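Local coordinates for uncharacterized protein (Danio rerio, PDB 5HBA) that probably serves in innate immunity as the globular recognition domain of the complement C1q A chain, forming a trimer of like domains, at residues A[46-60]-A[120-134]. Sequence-based numbering, arbitrary orientation.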
loop_
_atom_site.group_PDB
_atom_site.type_symbol
_atom_site.label_atom_id
_atom_site.label_comp_id
_atom_site.label_asym_id
_atom_site.label_seq_id
_atom_site.Cartn_x
_atom_site.Cartn_y
_atom_site.Cartn_z
ATOM N N VAL A 46 7.144 2.757 21.647
ATOM C CA VAL A 46 8.407 2.078 21.358
ATOM C C VAL A 46 9.176 2.794 20.250
ATOM O O VAL A 46 8.775 2.754 19.084
ATOM C CB VAL A 46 8.155 0.630 20.901
ATOM C CG1 VAL A 46 9.472 -0.061 20.559
ATOM C CG2 VAL A 46 7.397 -0.145 21.967
ATOM N N PRO A 47 10.293 3.449 20.604
ATOM C CA PRO A 47 11.105 4.183 19.624
ATOM C C PRO A 47 11.658 3.247 18.557
ATOM O O PRO A 47 12.113 2.149 18.886
ATOM C CB PRO A 47 12.259 4.742 20.469
ATOM C CG PRO A 47 11.749 4.704 21.890
ATOM C CD PRO A 47 10.876 3.498 21.955
ATOM N N GLY A 48 11.621 3.664 17.294
ATOM C CA GLY A 48 12.108 2.808 16.229
ATOM C C GLY A 48 11.655 3.222 14.842
ATOM O O GLY A 48 11.190 4.348 14.628
ATOM N N VAL A 49 11.801 2.298 13.900
ATOM C CA VAL A 49 11.449 2.546 12.513
ATOM C C VAL A 49 10.136 1.816 12.218
ATOM O O VAL A 49 9.989 0.630 12.539
ATOM C CB VAL A 49 12.577 2.084 11.580
ATOM C CG1 VAL A 49 12.164 2.219 10.128
ATOM C CG2 VAL A 49 13.835 2.909 11.849
ATOM N N TYR A 50 9.177 2.530 11.632
ATOM C CA TYR A 50 7.825 2.006 11.468
ATOM C C TYR A 50 7.385 2.025 10.015
ATOM O O TYR A 50 7.870 2.843 9.235
ATOM C CB TYR A 50 6.846 2.873 12.260
ATOM C CG TYR A 50 6.850 2.634 13.749
ATOM C CD1 TYR A 50 7.827 3.197 14.562
ATOM C CD2 TYR A 50 5.860 1.859 14.344
ATOM C CE1 TYR A 50 7.823 2.982 15.934
ATOM C CE2 TYR A 50 5.843 1.639 15.707
ATOM C CZ TYR A 50 6.830 2.201 16.497
ATOM O OH TYR A 50 6.798 1.975 17.852
ATOM N N TYR A 51 6.443 1.153 9.662
ATOM C CA TYR A 51 5.750 1.288 8.386
ATOM C C TYR A 51 4.303 1.727 8.612
ATOM O O TYR A 51 3.602 1.178 9.472
ATOM C CB TYR A 51 5.792 -0.022 7.582
ATOM C CG TYR A 51 5.055 0.065 6.265
ATOM C CD1 TYR A 51 5.509 0.899 5.253
ATOM C CD2 TYR A 51 3.893 -0.666 6.044
ATOM C CE1 TYR A 51 4.838 0.995 4.055
ATOM C CE2 TYR A 51 3.215 -0.583 4.843
ATOM C CZ TYR A 51 3.698 0.246 3.855
ATOM O OH TYR A 51 3.027 0.341 2.668
ATOM N N PHE A 52 3.862 2.717 7.842
ATOM C CA PHE A 52 2.474 3.183 7.892
ATOM C C PHE A 52 1.883 3.160 6.481
ATOM O O PHE A 52 2.577 3.464 5.508
ATOM C CB PHE A 52 2.406 4.618 8.426
ATOM C CG PHE A 52 2.799 4.756 9.867
ATOM C CD1 PHE A 52 1.849 4.617 10.878
ATOM C CD2 PHE A 52 4.110 5.052 10.219
ATOM C CE1 PHE A 52 2.213 4.757 12.221
ATOM C CE2 PHE A 52 4.476 5.191 11.553
ATOM C CZ PHE A 52 3.527 5.035 12.553
ATOM N N VAL A 53 0.604 2.816 6.374
ATOM C CA VAL A 53 -0.079 2.814 5.082
ATOM C C VAL A 53 -1.571 3.027 5.308
ATOM O O VAL A 53 -2.135 2.552 6.304
ATOM C CB VAL A 53 0.196 1.505 4.283
ATOM C CG1 VAL A 53 -0.507 0.308 4.917
ATOM C CG2 VAL A 53 -0.237 1.647 2.820
ATOM N N PHE A 54 -2.204 3.773 4.408
ATOM C CA PHE A 54 -3.650 3.942 4.475
ATOM C C PHE A 54 -4.309 3.653 3.125
ATOM O O PHE A 54 -3.658 3.738 2.075
ATOM C CB PHE A 54 -4.012 5.356 4.949
ATOM C CG PHE A 54 -3.635 6.431 3.977
ATOM C CD1 PHE A 54 -4.505 6.801 2.958
ATOM C CD2 PHE A 54 -2.409 7.066 4.071
ATOM C CE1 PHE A 54 -4.161 7.772 2.045
ATOM C CE2 PHE A 54 -2.050 8.056 3.150
ATOM C CZ PHE A 54 -2.934 8.409 2.144
ATOM N N HIS A 55 -5.601 3.335 3.164
ATOM C CA HIS A 55 -6.399 3.146 1.946
ATOM C C HIS A 55 -7.738 3.819 2.198
ATOM O O HIS A 55 -8.454 3.467 3.151
ATOM C CB HIS A 55 -6.640 1.656 1.640
ATOM C CG HIS A 55 -5.414 0.807 1.722
ATOM N ND1 HIS A 55 -4.465 0.741 0.726
ATOM C CD2 HIS A 55 -4.993 -0.058 2.693
ATOM C CE1 HIS A 55 -3.514 -0.091 1.075
ATOM N NE2 HIS A 55 -3.794 -0.588 2.260
ATOM N N ALA A 56 -8.092 4.785 1.359
ATOM C CA ALA A 56 -9.256 5.616 1.673
ATOM C C ALA A 56 -10.029 6.071 0.444
ATOM O O ALA A 56 -9.439 6.318 -0.613
ATOM C CB ALA A 56 -8.822 6.828 2.513
ATOM N N SER A 57 -11.348 6.199 0.601
ATOM C CA SER A 57 -12.205 6.692 -0.469
ATOM C C SER A 57 -13.261 7.683 -0.005
ATOM O O SER A 57 -13.799 7.589 1.105
ATOM C CB SER A 57 -12.871 5.552 -1.272
ATOM O OG SER A 57 -13.388 4.537 -0.445
ATOM N N SER A 58 -13.553 8.626 -0.890
ATOM C CA SER A 58 -14.615 9.599 -0.703
ATOM C C SER A 58 -15.226 9.809 -2.078
ATOM O O SER A 58 -14.606 9.461 -3.083
ATOM C CB SER A 58 -14.019 10.916 -0.209
ATOM O OG SER A 58 -15.023 11.907 -0.098
ATOM N N GLU A 59 -16.425 10.379 -2.132
ATOM C CA GLU A 59 -17.024 10.742 -3.412
ATOM C C GLU A 59 -16.316 11.986 -3.959
ATOM O O GLU A 59 -16.139 12.973 -3.238
ATOM C CB GLU A 59 -18.527 11.001 -3.240
ATOM C CG GLU A 59 -19.273 11.383 -4.519
ATOM C CD GLU A 59 -19.733 10.176 -5.325
ATOM O OE1 GLU A 59 -19.230 9.056 -5.068
ATOM O OE2 GLU A 59 -20.600 10.348 -6.213
ATOM N N GLY A 60 -15.883 11.934 -5.217
ATOM C CA GLY A 60 -15.201 13.064 -5.823
ATOM C C GLY A 60 -13.742 13.147 -5.410
ATOM O O GLY A 60 -13.166 12.160 -4.944
ATOM N N LYS A 120 -16.608 15.820 3.653
ATOM C CA LYS A 120 -17.411 14.707 3.144
ATOM C C LYS A 120 -17.179 13.440 3.938
ATOM O O LYS A 120 -16.195 13.323 4.680
ATOM C CB LYS A 120 -17.092 14.389 1.676
ATOM C CG LYS A 120 -16.778 15.555 0.778
ATOM C CD LYS A 120 -16.362 15.016 -0.604
ATOM C CE LYS A 120 -15.234 15.827 -1.230
ATOM N NZ LYS A 120 -14.608 15.126 -2.404
ATOM N N ARG A 121 -18.076 12.479 3.751
ATOM C CA ARG A 121 -17.890 11.152 4.319
ATOM C C ARG A 121 -16.585 10.574 3.809
ATOM O O ARG A 121 -16.141 10.884 2.686
ATOM C CB ARG A 121 -19.029 10.206 3.923
ATOM C CG ARG A 121 -20.395 10.592 4.445
ATOM C CD ARG A 121 -21.406 9.459 4.182
ATOM N NE ARG A 121 -20.904 8.186 4.706
ATOM C CZ ARG A 121 -21.558 7.025 4.653
ATOM N NH1 ARG A 121 -22.763 6.952 4.098
ATOM N NH2 ARG A 121 -21.003 5.932 5.162
ATOM N N LEU A 122 -15.965 9.729 4.625
ATOM C CA LEU A 122 -14.682 9.147 4.240
ATOM C C LEU A 122 -14.545 7.724 4.754
ATOM O O LEU A 122 -14.623 7.478 5.958
ATOM C CB LEU A 122 -13.528 9.999 4.768
ATOM C CG LEU A 122 -12.097 9.474 4.584
ATOM C CD1 LEU A 122 -11.623 9.658 3.140
ATOM C CD2 LEU A 122 -11.155 10.190 5.559
ATOM N N TYR A 123 -14.338 6.786 3.833
ATOM C CA TYR A 123 -14.042 5.415 4.199
ATOM C C TYR A 123 -12.534 5.316 4.295
ATOM O O TYR A 123 -11.831 5.775 3.394
ATOM C CB TYR A 123 -14.553 4.482 3.115
ATOM C CG TYR A 123 -14.257 3.017 3.328
ATOM C CD1 TYR A 123 -15.076 2.228 4.135
ATOM C CD2 TYR A 123 -13.182 2.408 2.687
ATOM C CE1 TYR A 123 -14.820 0.870 4.307
ATOM C CE2 TYR A 123 -12.914 1.060 2.860
ATOM C CZ TYR A 123 -13.733 0.302 3.670
ATOM O OH TYR A 123 -13.471 -1.035 3.840
ATOM N N ALA A 124 -12.019 4.763 5.389
ATOM C CA ALA A 124 -10.565 4.698 5.536
ATOM C C ALA A 124 -10.086 3.504 6.347
ATOM O O ALA A 124 -10.661 3.190 7.386
ATOM C CB ALA A 124 -10.030 6.016 6.142
ATOM N N VAL A 125 -9.040 2.844 5.852
ATOM C CA VAL A 125 -8.321 1.817 6.597
ATOM C C VAL A 125 -6.894 2.329 6.795
ATOM O O VAL A 125 -6.221 2.684 5.830
ATOM C CB VAL A 125 -8.311 0.457 5.842
ATOM C CG1 VAL A 125 -7.515 -0.585 6.622
ATOM C CG2 VAL A 125 -9.749 -0.057 5.624
ATOM N N PHE A 126 -6.452 2.416 8.046
ATOM C CA PHE A 126 -5.133 2.956 8.367
ATOM C C PHE A 126 -4.384 1.847 9.088
ATOM O O PHE A 126 -4.869 1.320 10.102
ATOM C CB PHE A 126 -5.294 4.173 9.286
ATOM C CG PHE A 126 -4.026 4.958 9.527
ATOM C CD1 PHE A 126 -2.932 4.860 8.668
ATOM C CD2 PHE A 126 -3.931 5.807 10.630
ATOM C CE1 PHE A 126 -1.774 5.599 8.897
ATOM C CE2 PHE A 126 -2.770 6.553 10.863
ATOM C CZ PHE A 126 -1.688 6.441 9.996
ATOM N N ASN A 127 -3.218 1.482 8.559
ATOM C CA ASN A 127 -2.434 0.366 9.086
ATOM C C ASN A 127 -1.005 0.768 9.428
ATOM O O ASN A 127 -0.434 1.677 8.809
ATOM C CB ASN A 127 -2.386 -0.766 8.058
ATOM C CG ASN A 127 -3.763 -1.229 7.643
ATOM O OD1 ASN A 127 -4.627 -1.478 8.486
ATOM N ND2 ASN A 127 -3.979 -1.344 6.332
ATOM N N GLY A 128 -0.410 0.076 10.397
ATOM C CA GLY A 128 0.964 0.371 10.770
ATOM C C GLY A 128 1.597 -0.675 11.666
ATOM O O GLY A 128 0.899 -1.386 12.387
ATOM N N PHE A 129 2.923 -0.768 11.632
ATOM C CA PHE A 129 3.638 -1.701 12.503
ATOM C C PHE A 129 5.115 -1.352 12.641
ATOM O O PHE A 129 5.713 -0.719 11.758
ATOM C CB PHE A 129 3.450 -3.161 12.048
ATOM C CG PHE A 129 3.753 -3.394 10.597
ATOM C CD1 PHE A 129 5.057 -3.637 10.176
ATOM C CD2 PHE A 129 2.737 -3.375 9.654
ATOM C CE1 PHE A 129 5.335 -3.854 8.839
ATOM C CE2 PHE A 129 3.015 -3.588 8.307
ATOM C CZ PHE A 129 4.310 -3.833 7.905
ATOM N N LEU A 130 5.694 -1.751 13.769
ATOM C CA LEU A 130 7.117 -1.570 14.013
ATOM C C LEU A 130 7.924 -2.471 13.085
ATOM O O LEU A 130 7.603 -3.652 12.924
ATOM C CB LEU A 130 7.449 -1.914 15.474
ATOM C CG LEU A 130 8.941 -1.867 15.838
ATOM C CD1 LEU A 130 9.401 -0.433 15.888
ATOM C CD2 LEU A 130 9.234 -2.565 17.156
ATOM N N ILE A 131 8.967 -1.913 12.471
ATOM C CA ILE A 131 9.912 -2.723 11.709
ATOM C C ILE A 131 11.062 -3.157 12.626
ATOM O O ILE A 131 11.386 -4.345 12.711
ATOM C CB ILE A 131 10.447 -1.976 10.470
ATOM C CG1 ILE A 131 9.295 -1.651 9.504
ATOM C CG2 ILE A 131 11.524 -2.805 9.770
ATOM C CD1 ILE A 131 9.666 -0.586 8.445
ATOM N N TYR A 132 11.680 -2.200 13.311
ATOM C CA TYR A 132 12.698 -2.541 14.304
ATOM C C TYR A 132 12.813 -1.488 15.403
ATOM O O TYR A 132 12.544 -0.301 15.172
ATOM C CB TYR A 132 14.056 -2.823 13.633
ATOM C CG TYR A 132 14.832 -1.603 13.167
ATOM C CD1 TYR A 132 15.595 -0.855 14.063
ATOM C CD2 TYR A 132 14.835 -1.221 11.826
ATOM C CE1 TYR A 132 16.317 0.253 13.650
ATOM C CE2 TYR A 132 15.564 -0.109 11.399
ATOM C CZ TYR A 132 16.301 0.620 12.320
ATOM O OH TYR A 132 17.026 1.727 11.925
ATOM N N ARG A 133 13.220 -1.924 16.594
ATOM C CA ARG A 133 13.379 -1.028 17.743
ATOM C C ARG A 133 14.650 -0.192 17.672
ATOM O O ARG A 133 15.730 -0.725 17.409
ATOM C CB ARG A 133 13.393 -1.831 19.049
ATOM C CG ARG A 133 12.043 -2.328 19.485
ATOM C CD ARG A 133 12.151 -3.242 20.696
ATOM N NE ARG A 133 10.833 -3.542 21.256
ATOM C CZ ARG A 133 10.035 -4.518 20.828
ATOM N NH1 ARG A 133 10.415 -5.306 19.830
ATOM N NH2 ARG A 133 8.854 -4.706 21.400
ATOM N N ASN A 134 14.513 1.111 17.922
ATOM C CA ASN A 134 15.648 2.041 17.976
ATOM C C ASN A 134 16.543 1.702 19.156
ATOM O O ASN A 134 16.267 2.120 20.284
ATOM C CB ASN A 134 15.165 3.494 18.147
ATOM C CG ASN A 134 15.173 4.285 16.852
ATOM O OD1 ASN A 134 15.874 3.939 15.895
ATOM N ND2 ASN A 134 14.397 5.378 16.821
HETATM O O HOH W 1 -2.496 -2.235 3.756
HETATM O O HOH W 2 -17.916 11.003 0.202
#
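Val-49 and Tyr-132 form the first hydrogen-bonded pair of an antiparallel ladder whose strand axes, for 48-59 and 123-130, run at 175°. From Tyr-51/Phe-129 to Ser-57/Tyr-123 such pairs alternate with non-hydrogen-bonded ones such as Phe-54/Phe-126, and each is closed by two backbone bonds, as from Asn-127 N to Val-53 O (2.7 Å). The register slips at Val-49: its O takes Ile-131 N at 2.7 Å and, weakly, Tyr-132 N, so Ile-131 and Tyr-132 both face one residue, which defines a classic beta bulge.

Apolar contacts follow the ladder. Leu-130 CD1 lies over one face of the Tyr-50 ring, 3.9 Å from its centroid, a CH-pi contact; at the ring's edge Tyr-50 OH lies 2.5 Å from Val-46 O, an unusually short bond best read with caution. The chi1 of Tyr-132, 76°, sets its CG between its own backbone N and carbonyl carbon and brings a ring face against Val-49 CB, 4.1 Å from the centroid. The Tyr-51 and Phe-129 rings meet obliquely, planes 52° apart.

Water 1 lies 2.6 Å from His-55 NE2 in the ring plane and weakly accepts from Asn-127 ND2, which also donates to Gly-93 O of the second subunit; His-55 ND1 is held by Ser-91 and Asn-127 OD1 by Ser-7. Lys-120 NZ donates to Glu-59 O (2.8 Å) and also to Arg-61 O. A leucine in place of Lys-120 would probably leave both carbonyls without the ammonium donor that joins them to 120-134.

In this C1q-domain beta-sandwich, strand 48-59 lies between 120-133 and 87-98. Phe-54, Ala-56, Leu-122 and Phe-126 pack against strand 62-68 of the other sheet, whereas the face with Tyr-51, Val-53 and Phe-129 meets both neighbouring subunits at the trimer interface.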